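Local coordinates for glutathione S-transferase family protein (Populus trichocarpa, PDB 5F06) that probably conjugates glutathione to electrophilic halide-bearing compounds for detoxification, as a Phi-class glutathione transferase, at residues 9-19 with 167-175. Sequence-based numbering, arbitrary orientation.
Sequences MSTCTSRVLTC and LHHLPYTYY. With GSH (glutathione), chain C; SO4 (sulfate ion), chain D.
The carbonyl oxygen of His168 is gripped by two donors: Arg15 NE at 3.1 Å, nearly straight (166°) and on a lone pair in the carbonyl plane, and a water 2.8 Å from His168 O. That water also accepts from Arg15 NH2 and from the backbone amide Tyr172 N of helix 170-176. Arginine suits the place because a long arm, with CG anti to the backbone N (chi1 -169°) and a bend at chi3, carries a planar multiple donor across to the other segment, while NH1 goes to Ser66 of the glutathione site. The His168 ring stands almost perpendicular to the guanidinium, its CD2 against Arg15 CD, and its NE2 is hydrogen-bonded to Thr70 OG1. With an alanine here, His168 O would probably lose its straight NE bond, and the water its NH2 donor, while Ser66 would be left without this mate. Pro171, small and rigid, fits the close approach, its CB 3.2 Å from Thr11 O and its CG over one guanidinium face. Thr11, which binds glutathione beside the covalent site Cys12, lays OG1 over one face of the Tyr172 ring; Thr11 N donates to O4 of a sulfate, probably from the crystallisation liquor, at 2.9 Å. Helix 11-19 of the thioredoxin-like domain and helix 170-175 of the helical domain come within 8.6 Å axis to axis, with helix 90-120 against His168 and Tyr172 and helix 202-210 against Leu170.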
ATOM      1  N   MET A   9      14.497  17.021   0.768  1.00 21.38           N
ATOM      2  CA  MET A   9      15.473  15.941   0.674  1.00 23.52           C
ATOM      3  C   MET A   9      14.889  14.560   1.005  1.00 23.13           C
ATOM      4  O   MET A   9      15.513  13.541   0.715  1.00 25.92           O
ATOM      5  CB  MET A   9      16.661  16.237   1.597  1.00 26.37           C
ATOM      6  CG  MET A   9      17.830  15.281   1.428  1.00 29.64           C
ATOM      7  SD  MET A   9      19.382  15.933   2.078  1.00 47.20           S
ATOM      8  CE  MET A   9      19.816  17.092   0.782  1.00 41.23           C
ATOM      9  N   SER A  10      13.699  14.515   1.593  1.00 18.21           N
ATOM     10  CA  SER A  10      13.124  13.237   2.001  1.00 17.60           C
ATOM     11  C   SER A  10      12.385  12.560   0.851  1.00 15.72           C
ATOM     12  O   SER A  10      11.720  13.211   0.041  1.00 16.15           O
ATOM     13  CB  SER A  10      12.179  13.414   3.195  1.00 19.14           C
ATOM     14  OG  SER A  10      10.913  13.898   2.799  1.00 18.89           O
ATOM     15  N   THR A  11      12.520  11.240   0.794  1.00 13.72           N
ATOM     16  CA  THR A  11      11.895  10.428  -0.243  1.00 13.27           C
ATOM     17  C   THR A  11      10.385  10.580  -0.249  1.00 12.22           C
ATOM     18  O   THR A  11       9.758  10.636  -1.303  1.00 12.37           O
ATOM     19  CB  THR A  11      12.218   8.945  -0.053  1.00 14.71           C
ATOM     20  OG1 THR A  11      11.851   8.541   1.275  1.00 15.92           O
ATOM     21  CG2 THR A  11      13.696   8.690  -0.264  1.00 16.41           C
ATOM     22  N   CYS A  12       9.812  10.623   0.948  1.00 13.13           N
ATOM     23  CA  CYS A  12       8.369  10.653   1.112  1.00 13.33           C
ATOM     24  C   CYS A  12       7.772  11.986   0.652  1.00 10.97           C
ATOM     25  O   CYS A  12       6.703  12.013   0.046  1.00 11.08           O
ATOM     26  CB  CYS A  12       8.020  10.378   2.572  1.00 15.43           C
ATOM     27  SG  CYS A  12       8.768   8.853   3.200  1.00 33.54           S
ATOM     28  N   THR A  13       8.463  13.089   0.928  1.00  9.12           N
ATOM     29  CA  THR A  13       8.018  14.391   0.435  1.00  8.25           C
ATOM     30  C   THR A  13       8.212  14.477  -1.071  1.00  8.94           C
ATOM     31  O   THR A  13       7.340  14.977  -1.788  1.00  8.71           O
ATOM     32  CB  THR A  13       8.772  15.557   1.099  1.00  8.96           C
ATOM     33  OG1 THR A  13       8.689  15.436   2.522  1.00 10.06           O
ATOM     34  CG2 THR A  13       8.176  16.899   0.675  1.00  8.65           C
ATOM     35  N   SER A  14       9.353  13.987  -1.551  0.59  9.82           N
ATOM     36  CA  SER A  14       9.676  14.055  -2.973  0.59 10.12           C
ATOM     37  C   SER A  14       8.657  13.306  -3.822  0.59  9.88           C
ATOM     38  O   SER A  14       8.402  13.683  -4.964  0.59  9.20           O
ATOM     39  CB  SER A  14      11.074  13.496  -3.236  0.59 11.94           C
ATOM     40  OG  SER A  14      12.074  14.360  -2.725  0.59 13.13           O
ATOM     41  N   ARG A  15       8.083  12.243  -3.269  1.00  9.75           N
ATOM     42  CA  ARG A  15       7.070  11.479  -3.988  1.00  8.67           C
ATOM     43  C   ARG A  15       5.871  12.373  -4.311  1.00  7.84           C
ATOM     44  O   ARG A  15       5.315  12.306  -5.408  1.00  7.52           O
ATOM     45  CB  ARG A  15       6.629  10.257  -3.176  1.00 10.36           C
ATOM     46  CG  ARG A  15       5.779   9.280  -3.967  1.00  9.76           C
ATOM     47  CD  ARG A  15       5.530   7.968  -3.229  1.00 10.76           C
ATOM     48  NE  ARG A  15       6.763   7.210  -3.009  1.00 11.87           N
ATOM     49  CZ  ARG A  15       7.369   7.051  -1.833  1.00 12.32           C
ATOM     50  NH1 ARG A  15       6.868   7.581  -0.721  1.00 12.19           N
ATOM     51  NH2 ARG A  15       8.486   6.343  -1.767  1.00 13.66           N
ATOM     52  N   VAL A  16       5.487  13.221  -3.362  1.00  8.55           N
ATOM     53  CA  VAL A  16       4.387  14.154  -3.590  1.00  8.82           C
ATOM     54  C   VAL A  16       4.824  15.287  -4.517  1.00  9.61           C
ATOM     55  O   VAL A  16       4.099  15.655  -5.449  1.00  8.88           O
ATOM     56  CB  VAL A  16       3.864  14.748  -2.263  1.00  9.03           C
ATOM     57  CG1 VAL A  16       2.707  15.709  -2.519  1.00 10.90           C
ATOM     58  CG2 VAL A  16       3.430  13.645  -1.317  1.00  8.96           C
ATOM     59  N   LEU A  17       6.011  15.834  -4.269  1.00  9.07           N
ATOM     60  CA  LEU A  17       6.490  16.966  -5.050  1.00  9.71           C
ATOM     61  C   LEU A  17       6.476  16.671  -6.546  1.00 10.62           C
ATOM     62  O   LEU A  17       6.033  17.498  -7.338  1.00 10.95           O
ATOM     63  CB  LEU A  17       7.896  17.364  -4.608  1.00 10.70           C
ATOM     64  CG  LEU A  17       7.979  18.079  -3.257  1.00 10.33           C
ATOM     65  CD1 LEU A  17       9.419  18.261  -2.849  1.00 10.52           C
ATOM     66  CD2 LEU A  17       7.271  19.427  -3.311  1.00 11.17           C
ATOM     67  N   THR A  18       6.944  15.490  -6.941  0.60 10.77           N
ATOM     68  CA  THR A  18       6.991  15.164  -8.359  0.60 11.74           C
ATOM     69  C   THR A  18       5.572  15.034  -8.915  0.60 11.26           C
ATOM     70  O   THR A  18       5.308  15.435 -10.052  0.60 11.55           O
ATOM     71  CB  THR A  18       7.801  13.871  -8.630  0.60 14.04           C
ATOM     72  OG1 THR A  18       7.875  13.636 -10.042  0.60 15.73           O
ATOM     73  CG2 THR A  18       7.177  12.672  -7.945  0.60 14.02           C
ATOM     74  N   CYS A  19       4.653  14.504  -8.110  1.00 10.20           N
ATOM     75  CA  CYS A  19       3.253  14.415  -8.520  1.00 10.04           C
ATOM     76  C   CYS A  19       2.661  15.810  -8.735  1.00 10.65           C
ATOM     77  O   CYS A  19       1.992  16.058  -9.742  1.00 10.69           O
ATOM     78  CB  CYS A  19       2.426  13.649  -7.484  1.00  8.87           C
ATOM     79  SG  CYS A  19       0.653  13.519  -7.900  1.00 13.46           S
ATOM     80  N   LEU A 167       5.684   6.577 -11.054  1.00  9.48           N
ATOM     81  CA  LEU A 167       6.038   7.747 -10.257  1.00 10.04           C
ATOM     82  C   LEU A 167       6.398   7.387  -8.820  1.00  9.52           C
ATOM     83  O   LEU A 167       7.379   7.901  -8.268  1.00  8.42           O
ATOM     84  CB  LEU A 167       4.882   8.754 -10.264  1.00  9.57           C
ATOM     85  CG  LEU A 167       5.134  10.084  -9.543  1.00  8.34           C
ATOM     86  CD1 LEU A 167       4.378  11.209 -10.227  1.00  8.91           C
ATOM     87  CD2 LEU A 167       4.760  10.024  -8.059  1.00  8.18           C
ATOM     88  N   HIS A 168       5.612   6.505  -8.211  1.00  8.92           N
ATOM     89  CA  HIS A 168       5.825   6.169  -6.810  1.00  9.31           C
ATOM     90  C   HIS A 168       7.194   5.541  -6.560  1.00  9.47           C
ATOM     91  O   HIS A 168       7.669   5.543  -5.428  1.00  9.84           O
ATOM     92  CB  HIS A 168       4.720   5.237  -6.306  1.00  8.81           C
ATOM     93  CG  HIS A 168       3.430   5.938  -6.036  1.00  8.16           C
ATOM     94  ND1 HIS A 168       2.270   5.267  -5.716  1.00  9.35           N
ATOM     95  CD2 HIS A 168       3.116   7.257  -6.034  1.00  8.27           C
ATOM     96  CE1 HIS A 168       1.295   6.141  -5.532  1.00  9.42           C
ATOM     97  NE2 HIS A 168       1.782   7.354  -5.719  1.00  8.71           N
ATOM     98  N   HIS A 169       7.828   5.032  -7.616  1.00  9.56           N
ATOM     99  CA  HIS A 169       9.140   4.379  -7.507  1.00 10.00           C
ATOM    100  C   HIS A 169      10.317   5.353  -7.489  1.00  9.78           C
ATOM    101  O   HIS A 169      11.442   4.971  -7.167  1.00 10.30           O
ATOM    102  CB  HIS A 169       9.361   3.416  -8.674  1.00  8.67           C
ATOM    103  CG  HIS A 169       8.479   2.210  -8.653  1.00 10.18           C
ATOM    104  ND1 HIS A 169       7.158   2.246  -9.040  1.00 10.62           N
ATOM    105  CD2 HIS A 169       8.735   0.927  -8.307  1.00 11.13           C
ATOM    106  CE1 HIS A 169       6.635   1.039  -8.927  1.00 11.30           C
ATOM    107  NE2 HIS A 169       7.572   0.219  -8.487  1.00 10.90           N
ATOM    108  N   LEU A 170      10.072   6.599  -7.866  1.00  8.37           N
ATOM    109  CA  LEU A 170      11.167   7.520  -8.144  1.00  9.92           C
ATOM    110  C   LEU A 170      12.059   7.821  -6.932  1.00  9.56           C
ATOM    111  O   LEU A 170      13.281   7.731  -7.043  1.00  9.78           O
ATOM    112  CB  LEU A 170      10.622   8.831  -8.726  1.00 11.18           C
ATOM    113  CG  LEU A 170      10.208   8.775 -10.204  1.00 10.88           C
ATOM    114  CD1 LEU A 170       9.430  10.026 -10.580  1.00 11.94           C
ATOM    115  CD2 LEU A 170      11.415   8.614 -11.129  1.00 11.57           C
ATOM    116  N   PRO A 171      11.466   8.166  -5.774  1.00  9.78           N
ATOM    117  CA  PRO A 171      12.342   8.693  -4.717  1.00 10.18           C
ATOM    118  C   PRO A 171      13.295   7.665  -4.099  1.00  9.85           C
ATOM    119  O   PRO A 171      14.483   7.964  -4.016  1.00 10.05           O
ATOM    120  CB  PRO A 171      11.352   9.216  -3.665  1.00  9.54           C
ATOM    121  CG  PRO A 171      10.076   9.397  -4.387  1.00  9.56           C
ATOM    122  CD  PRO A 171      10.045   8.314  -5.421  1.00 10.18           C
ATOM    123  N   TYR A 172      12.814   6.496  -3.681  1.00 10.23           N
ATOM    124  CA  TYR A 172      13.713   5.512  -3.074  1.00 10.91           C
ATOM    125  C   TYR A 172      14.716   4.999  -4.100  1.00 11.03           C
ATOM    126  O   TYR A 172      15.874   4.733  -3.778  1.00 10.15           O
ATOM    127  CB  TYR A 172      12.938   4.336  -2.475  1.00 10.56           C
ATOM    128  CG  TYR A 172      12.592   4.504  -1.013  1.00 11.47           C
ATOM    129  CD1 TYR A 172      13.565   4.825  -0.079  1.00 12.24           C
ATOM    130  CD2 TYR A 172      11.290   4.331  -0.564  1.00 13.10           C
ATOM    131  CE1 TYR A 172      13.255   4.984   1.254  1.00 12.72           C
ATOM    132  CE2 TYR A 172      10.971   4.486   0.772  1.00 13.68           C
ATOM    133  CZ  TYR A 172      11.961   4.815   1.674  1.00 13.39           C
ATOM    134  OH  TYR A 172      11.647   4.968   3.003  1.00 14.95           O
ATOM    135  N   THR A 173      14.278   4.869  -5.345  1.00 11.99           N
ATOM    136  CA  THR A 173      15.168   4.371  -6.375  1.00 12.23           C
ATOM    137  C   THR A 173      16.257   5.408  -6.630  1.00 12.56           C
ATOM    138  O   THR A 173      17.416   5.053  -6.830  1.00 13.14           O
ATOM    139  CB  THR A 173      14.414   4.040  -7.670  1.00 11.15           C
ATOM    140  OG1 THR A 173      13.323   3.161  -7.371  1.00 10.86           O
ATOM    141  CG2 THR A 173      15.339   3.356  -8.670  1.00 12.24           C
ATOM    142  N   TYR A 174      15.897   6.689  -6.587  1.00 12.00           N
ATOM    143  CA  TYR A 174      16.875   7.747  -6.816  1.00 12.73           C
ATOM    144  C   TYR A 174      18.036   7.619  -5.834  1.00 12.72           C
ATOM    145  O   TYR A 174      19.204   7.755  -6.211  1.00 12.80           O
ATOM    146  CB  TYR A 174      16.233   9.133  -6.694  1.00 14.01           C
ATOM    147  CG  TYR A 174      17.197  10.244  -7.034  1.00 16.33           C
ATOM    148  CD1 TYR A 174      17.633  10.424  -8.339  1.00 16.70           C
ATOM    149  CD2 TYR A 174      17.688  11.095  -6.055  1.00 15.90           C
ATOM    150  CE1 TYR A 174      18.518  11.421  -8.663  1.00 17.48           C
ATOM    151  CE2 TYR A 174      18.580  12.101  -6.374  1.00 17.27           C
ATOM    152  CZ  TYR A 174      18.989  12.259  -7.679  1.00 17.33           C
ATOM    153  OH  TYR A 174      19.878  13.254  -8.013  1.00 17.68           O
ATOM    154  N   TYR A 175      17.719   7.336  -4.577  1.00 12.16           N
ATOM    155  CA  TYR A 175      18.754   7.197  -3.563  1.00 11.53           C
ATOM    156  C   TYR A 175      19.488   5.863  -3.680  1.00 12.15           C
ATOM    157  O   TYR A 175      20.696   5.798  -3.441  1.00 12.36           O
ATOM    158  CB  TYR A 175      18.155   7.354  -2.168  1.00 12.88           C
ATOM    159  CG  TYR A 175      17.965   8.796  -1.722  1.00 15.08           C
ATOM    160  CD1 TYR A 175      18.824   9.805  -2.153  1.00 17.85           C
ATOM    161  CD2 TYR A 175      16.940   9.144  -0.857  1.00 15.96           C
ATOM    162  CE1 TYR A 175      18.658  11.112  -1.744  1.00 18.84           C
ATOM    163  CE2 TYR A 175      16.770  10.458  -0.441  1.00 16.89           C
ATOM    164  CZ  TYR A 175      17.635  11.432  -0.888  1.00 17.06           C
ATOM    165  OH  TYR A 175      17.483  12.739  -0.482  1.00 16.73           O
TER
HETATM  166  N1  GSH C 301       4.213   5.485   4.737  1.00 11.55           N
HETATM  167  CA1 GSH C 301       4.672   6.816   4.967  1.00 12.66           C
HETATM  168  C1  GSH C 301       4.454   7.653   3.724  1.00 12.14           C
HETATM  169  O11 GSH C 301       4.594   7.136   2.586  1.00 12.03           O
HETATM  170  O12 GSH C 301       4.139   8.864   3.827  1.00 11.37           O
HETATM  171  CB1 GSH C 301       6.143   6.801   5.338  1.00 12.66           C
HETATM  172  CG1 GSH C 301       6.537   8.181   5.842  1.00 13.84           C
HETATM  173  CD1 GSH C 301       8.022   8.261   6.170  1.00 14.10           C
HETATM  174  OE1 GSH C 301       8.720   7.258   6.163  1.00 13.90           O
HETATM  175  N2  GSH C 301       8.581   9.543   6.478  1.00 12.79           N
HETATM  176  CA2 GSH C 301       9.967   9.705   6.793  1.00 15.37           C
HETATM  177  C2  GSH C 301      10.097  10.424   8.134  1.00 15.97           C
HETATM  178  O2  GSH C 301       9.236  11.203   8.490  1.00 13.95           O
HETATM  179  CB2 GSH C 301      10.622  10.577   5.745  1.00 18.08           C
HETATM  180  SG2 GSH C 301      10.817   9.703   4.207  1.00 20.44           S
HETATM  181  N3  GSH C 301      11.242  10.190   8.975  1.00 18.68           N
HETATM  182  CA3 GSH C 301      11.368  10.888  10.242  1.00 22.78           C
HETATM  183  C3  GSH C 301      11.230   9.922  11.416  1.00 23.74           C
HETATM  184  O31 GSH C 301      11.729  10.222  12.536  1.00 24.91           O
HETATM  185  O32 GSH C 301      10.622   8.829  11.271  1.00 23.88           O
HETATM  186  S   SO4 D 302      14.882   9.023   3.435  1.00 45.41           S
HETATM  187  O1  SO4 D 302      16.338   9.169   3.392  1.00 45.90           O
HETATM  188  O2  SO4 D 302      14.483   7.898   2.595  1.00 45.14           O
HETATM  189  O3  SO4 D 302      14.451   8.780   4.809  1.00 48.02           O
HETATM  190  O4  SO4 D 302      14.261  10.249   2.941  1.00 41.25           O
HETATM  191  O   HOH W   1       9.958   5.165  -3.933  1.00  9.42           O